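Cysteine protease (Xylella fastidiosa, PDB 3OIS) is a papain-family cysteine protease that probably hydrolyses peptide bonds and binds uridine diphosphate. Local coordinates at residues W214-I224 / W257-W268. Numbering follows the deposited sequence. Where two conformers were deposited one is given.
Sequences WVGNNSLPVRI and WGNNVGEDGYFW
Trp214 points the edge of its indole at the face of Phe267. The six-membered rings meet T-shaped, planes at 87°, and CZ2 of Trp214 sits over the centre of the Phe267 ring, 3.6 Å from CD2. The CB of Trp214 already faces the 257-268 segment, and chi1 of -178° carries the indole on from it to Phe267 and Trp257. CH2 of Trp214 lies 3.6 Å from CZ3 of Trp257, with the rings inclined at 31°. The three rings form an aromatic cluster. CD2 of Leu220 lies over the rim of one Trp214 face, the same face that Trp257 meets, and Ile224 CG1 lies over the other. Leu220 CD2 also touches CZ3 of Trp257 at 3.7 Å, while its CD1 reaches CG1 of Val261. Trp257 also stacks on His237 and gives its NE1 hydrogen to Gly32 O.

The other face of Phe267 lies against CA of Gly262, in its own segment. At the ring edge, in plane, are the carbonyl oxygens of Leu220 and Pro221; Pro221 O is 3.3 Å from CD2 of Phe267.

Val222 lies across Glu263: CG1 of Val222 is 3.6 Å from CD of Glu263. The carboxylate forms a salt bridge with Arg252. Next to Val222, the backbones join through one beta bridge at Arg223 and Trp268.

The contact ties the end of helix 212-215 and the loop after it to the 257-265 loop and the start of strand 266-270, at the margin of the antiparallel sheet and away from the UDP site. Aromatic and aliphatic carbons do most of the packing. Two nearly straight bonds, Trp268 N to Val222 O and Ile224 N to Trp268 O, set the pairing of Arg223 with Trp268. Pro221 O takes a weak bond from Trp214 NE1, and one water serves both Leu220 O and Gly262 N.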
# COMPACT_ATOMS: atom_id res chain seq x y z
N TRP A 214 10.50 -3.03 -15.15
CA TRP A 214 10.30 -4.00 -14.04
C TRP A 214 9.22 -5.07 -14.41
O TRP A 214 9.46 -6.28 -14.27
CB TRP A 214 9.90 -3.21 -12.76
CG TRP A 214 9.72 -4.09 -11.54
CD1 TRP A 214 10.44 -5.24 -11.22
CD2 TRP A 214 8.74 -3.91 -10.53
NE1 TRP A 214 9.97 -5.75 -10.01
CE2 TRP A 214 8.94 -4.93 -9.55
CE3 TRP A 214 7.76 -2.93 -10.28
CZ2 TRP A 214 8.13 -5.03 -8.40
CZ3 TRP A 214 7.02 -2.98 -9.17
CH2 TRP A 214 7.15 -4.04 -8.22
N VAL A 215 8.05 -4.64 -14.92
CA VAL A 215 6.92 -5.53 -15.04
C VAL A 215 6.72 -6.10 -16.41
O VAL A 215 5.84 -6.91 -16.59
CB VAL A 215 5.55 -4.85 -14.62
CG1 VAL A 215 5.61 -4.43 -13.17
CG2 VAL A 215 5.23 -3.63 -15.48
N GLY A 216 7.51 -5.64 -17.37
CA GLY A 216 7.29 -6.06 -18.78
C GLY A 216 7.56 -7.56 -18.97
O GLY A 216 8.54 -8.13 -18.40
N ASN A 217 6.63 -8.20 -19.69
CA ASN A 217 6.58 -9.66 -19.87
C ASN A 217 6.49 -10.45 -18.55
O ASN A 217 6.84 -11.61 -18.52
CB ASN A 217 7.76 -10.15 -20.73
CG ASN A 217 7.85 -9.42 -22.03
OD1 ASN A 217 6.81 -9.17 -22.63
ND2 ASN A 217 9.07 -9.02 -22.45
N ASN A 218 6.01 -9.80 -17.46
CA ASN A 218 6.07 -10.30 -16.13
C ASN A 218 7.46 -10.83 -15.71
O ASN A 218 7.57 -11.79 -14.92
CB ASN A 218 5.05 -11.38 -15.88
CG ASN A 218 3.68 -10.82 -15.54
OD1 ASN A 218 3.58 -9.74 -14.92
ND2 ASN A 218 2.65 -11.43 -16.06
N SER A 219 8.49 -10.17 -16.23
CA SER A 219 9.89 -10.54 -15.92
C SER A 219 10.13 -10.34 -14.43
O SER A 219 10.64 -11.22 -13.76
CB SER A 219 10.91 -9.70 -16.65
OG SER A 219 10.60 -8.27 -16.63
N LEU A 220 9.71 -9.18 -13.92
CA LEU A 220 9.68 -8.99 -12.42
C LEU A 220 11.02 -9.36 -11.68
O LEU A 220 10.99 -10.09 -10.67
CB LEU A 220 8.46 -9.69 -11.80
CG LEU A 220 7.16 -9.04 -12.30
CD1 LEU A 220 6.03 -9.93 -11.87
CD2 LEU A 220 7.09 -7.66 -11.73
N PRO A 221 12.12 -8.74 -12.08
CA PRO A 221 13.32 -9.00 -11.24
C PRO A 221 13.14 -8.58 -9.80
O PRO A 221 12.38 -7.65 -9.47
CB PRO A 221 14.43 -8.19 -11.93
CG PRO A 221 13.60 -6.99 -12.64
CD PRO A 221 12.42 -7.78 -13.17
N VAL A 222 13.88 -9.26 -8.90
CA VAL A 222 13.76 -8.94 -7.46
C VAL A 222 14.21 -7.49 -7.23
O VAL A 222 13.53 -6.74 -6.45
CB VAL A 222 14.59 -9.90 -6.57
CG1 VAL A 222 14.48 -9.46 -5.14
CG2 VAL A 222 14.09 -11.29 -6.74
N ARG A 223 15.30 -7.09 -7.86
CA ARG A 223 15.68 -5.71 -7.85
C ARG A 223 14.98 -4.88 -8.94
O ARG A 223 15.09 -5.16 -10.10
CB ARG A 223 17.25 -5.55 -7.99
CG ARG A 223 18.01 -6.25 -6.85
CD ARG A 223 19.49 -5.92 -6.91
NE ARG A 223 20.09 -6.75 -5.87
CZ ARG A 223 21.34 -6.63 -5.41
NH1 ARG A 223 21.76 -7.48 -4.48
NH2 ARG A 223 22.11 -5.65 -5.84
N ILE A 224 14.26 -3.86 -8.52
CA ILE A 224 13.55 -3.00 -9.47
C ILE A 224 14.58 -2.09 -10.17
O ILE A 224 15.30 -1.37 -9.51
CB ILE A 224 12.48 -2.20 -8.76
CG1 ILE A 224 11.55 -3.14 -8.06
CG2 ILE A 224 11.67 -1.40 -9.78
CD1 ILE A 224 10.44 -2.31 -7.22
N TRP A 257 1.37 -9.21 -4.82
CA TRP A 257 1.17 -10.00 -6.07
C TRP A 257 1.43 -11.47 -5.78
O TRP A 257 1.71 -12.27 -6.71
CB TRP A 257 2.11 -9.52 -7.20
CG TRP A 257 1.76 -8.09 -7.66
CD1 TRP A 257 0.59 -7.37 -7.38
CD2 TRP A 257 2.65 -7.18 -8.32
NE1 TRP A 257 0.70 -6.07 -7.94
CE2 TRP A 257 1.96 -5.95 -8.49
CE3 TRP A 257 3.96 -7.29 -8.84
CZ2 TRP A 257 2.55 -4.85 -9.15
CZ3 TRP A 257 4.53 -6.22 -9.49
CH2 TRP A 257 3.85 -4.99 -9.60
N GLY A 258 1.19 -11.88 -4.54
CA GLY A 258 1.45 -13.31 -4.17
C GLY A 258 2.91 -13.65 -3.89
O GLY A 258 3.83 -12.79 -4.08
N ASN A 259 3.15 -14.90 -3.42
CA ASN A 259 4.51 -15.28 -3.01
C ASN A 259 5.35 -16.00 -4.07
O ASN A 259 6.50 -16.49 -3.75
CB ASN A 259 4.50 -16.03 -1.66
CG ASN A 259 3.93 -17.45 -1.75
OD1 ASN A 259 3.91 -18.18 -0.73
ND2 ASN A 259 3.52 -17.87 -2.93
N ASN A 260 4.84 -16.05 -5.32
CA ASN A 260 5.57 -16.73 -6.39
C ASN A 260 6.24 -15.72 -7.30
O ASN A 260 6.66 -16.07 -8.41
CB ASN A 260 4.61 -17.64 -7.18
CG ASN A 260 3.97 -18.68 -6.32
OD1 ASN A 260 2.74 -18.88 -6.38
ND2 ASN A 260 4.77 -19.33 -5.44
N VAL A 261 6.29 -14.46 -6.87
CA VAL A 261 7.14 -13.47 -7.57
C VAL A 261 8.13 -12.84 -6.57
O VAL A 261 7.89 -12.90 -5.37
CB VAL A 261 6.24 -12.33 -8.30
CG1 VAL A 261 5.39 -13.02 -9.38
CG2 VAL A 261 5.42 -11.51 -7.24
N GLY A 262 9.19 -12.22 -7.05
CA GLY A 262 10.22 -11.57 -6.18
C GLY A 262 10.81 -12.67 -5.29
O GLY A 262 10.97 -13.79 -5.73
N GLU A 263 11.08 -12.32 -4.03
CA GLU A 263 11.60 -13.23 -2.98
C GLU A 263 10.44 -13.36 -2.00
O GLU A 263 10.25 -12.50 -1.14
CB GLU A 263 12.87 -12.68 -2.34
CG GLU A 263 14.08 -12.71 -3.25
CD GLU A 263 15.33 -11.99 -2.66
OE1 GLU A 263 15.19 -11.19 -1.72
OE2 GLU A 263 16.47 -12.17 -3.14
N ASP A 264 9.64 -14.41 -2.21
CA ASP A 264 8.43 -14.66 -1.43
C ASP A 264 7.51 -13.47 -1.44
O ASP A 264 6.86 -13.16 -0.45
CB ASP A 264 8.73 -15.01 0.03
CG ASP A 264 8.43 -16.41 0.34
OD1 ASP A 264 7.28 -16.88 0.06
OD2 ASP A 264 9.38 -17.03 0.85
N GLY A 265 7.47 -12.81 -2.58
CA GLY A 265 6.54 -11.66 -2.68
C GLY A 265 7.19 -10.32 -2.37
O GLY A 265 6.52 -9.26 -2.49
N TYR A 266 8.44 -10.31 -1.91
CA TYR A 266 9.15 -9.08 -1.59
C TYR A 266 10.15 -8.66 -2.70
O TYR A 266 10.68 -9.52 -3.48
CB TYR A 266 9.96 -9.24 -0.27
CG TYR A 266 9.04 -9.28 0.95
CD1 TYR A 266 8.24 -10.45 1.26
CD2 TYR A 266 8.90 -8.16 1.78
CE1 TYR A 266 7.42 -10.47 2.37
CE2 TYR A 266 8.02 -8.21 2.89
CZ TYR A 266 7.26 -9.33 3.14
OH TYR A 266 6.42 -9.32 4.20
N PHE A 267 10.43 -7.36 -2.77
CA PHE A 267 11.35 -6.80 -3.77
C PHE A 267 12.27 -5.77 -3.15
O PHE A 267 12.08 -5.36 -1.98
CB PHE A 267 10.53 -6.14 -4.91
CG PHE A 267 9.70 -7.11 -5.70
CD1 PHE A 267 8.41 -7.51 -5.29
CD2 PHE A 267 10.20 -7.58 -6.93
CE1 PHE A 267 7.62 -8.41 -6.13
CE2 PHE A 267 9.44 -8.43 -7.78
CZ PHE A 267 8.15 -8.87 -7.37
N TRP A 268 13.28 -5.36 -3.91
CA TRP A 268 14.21 -4.32 -3.51
C TRP A 268 14.09 -3.16 -4.45
O TRP A 268 14.13 -3.36 -5.71
CB TRP A 268 15.66 -4.82 -3.67
CG TRP A 268 16.18 -5.83 -2.61
CD1 TRP A 268 16.64 -7.11 -2.86
CD2 TRP A 268 16.44 -5.58 -1.21
NE1 TRP A 268 17.12 -7.69 -1.70
CE2 TRP A 268 16.99 -6.79 -0.67
CE3 TRP A 268 16.20 -4.49 -0.35
CZ2 TRP A 268 17.28 -6.93 0.68
CZ3 TRP A 268 16.59 -4.61 0.99
CH2 TRP A 268 17.08 -5.84 1.49
O HOH W 1 9.80 -12.33 -9.81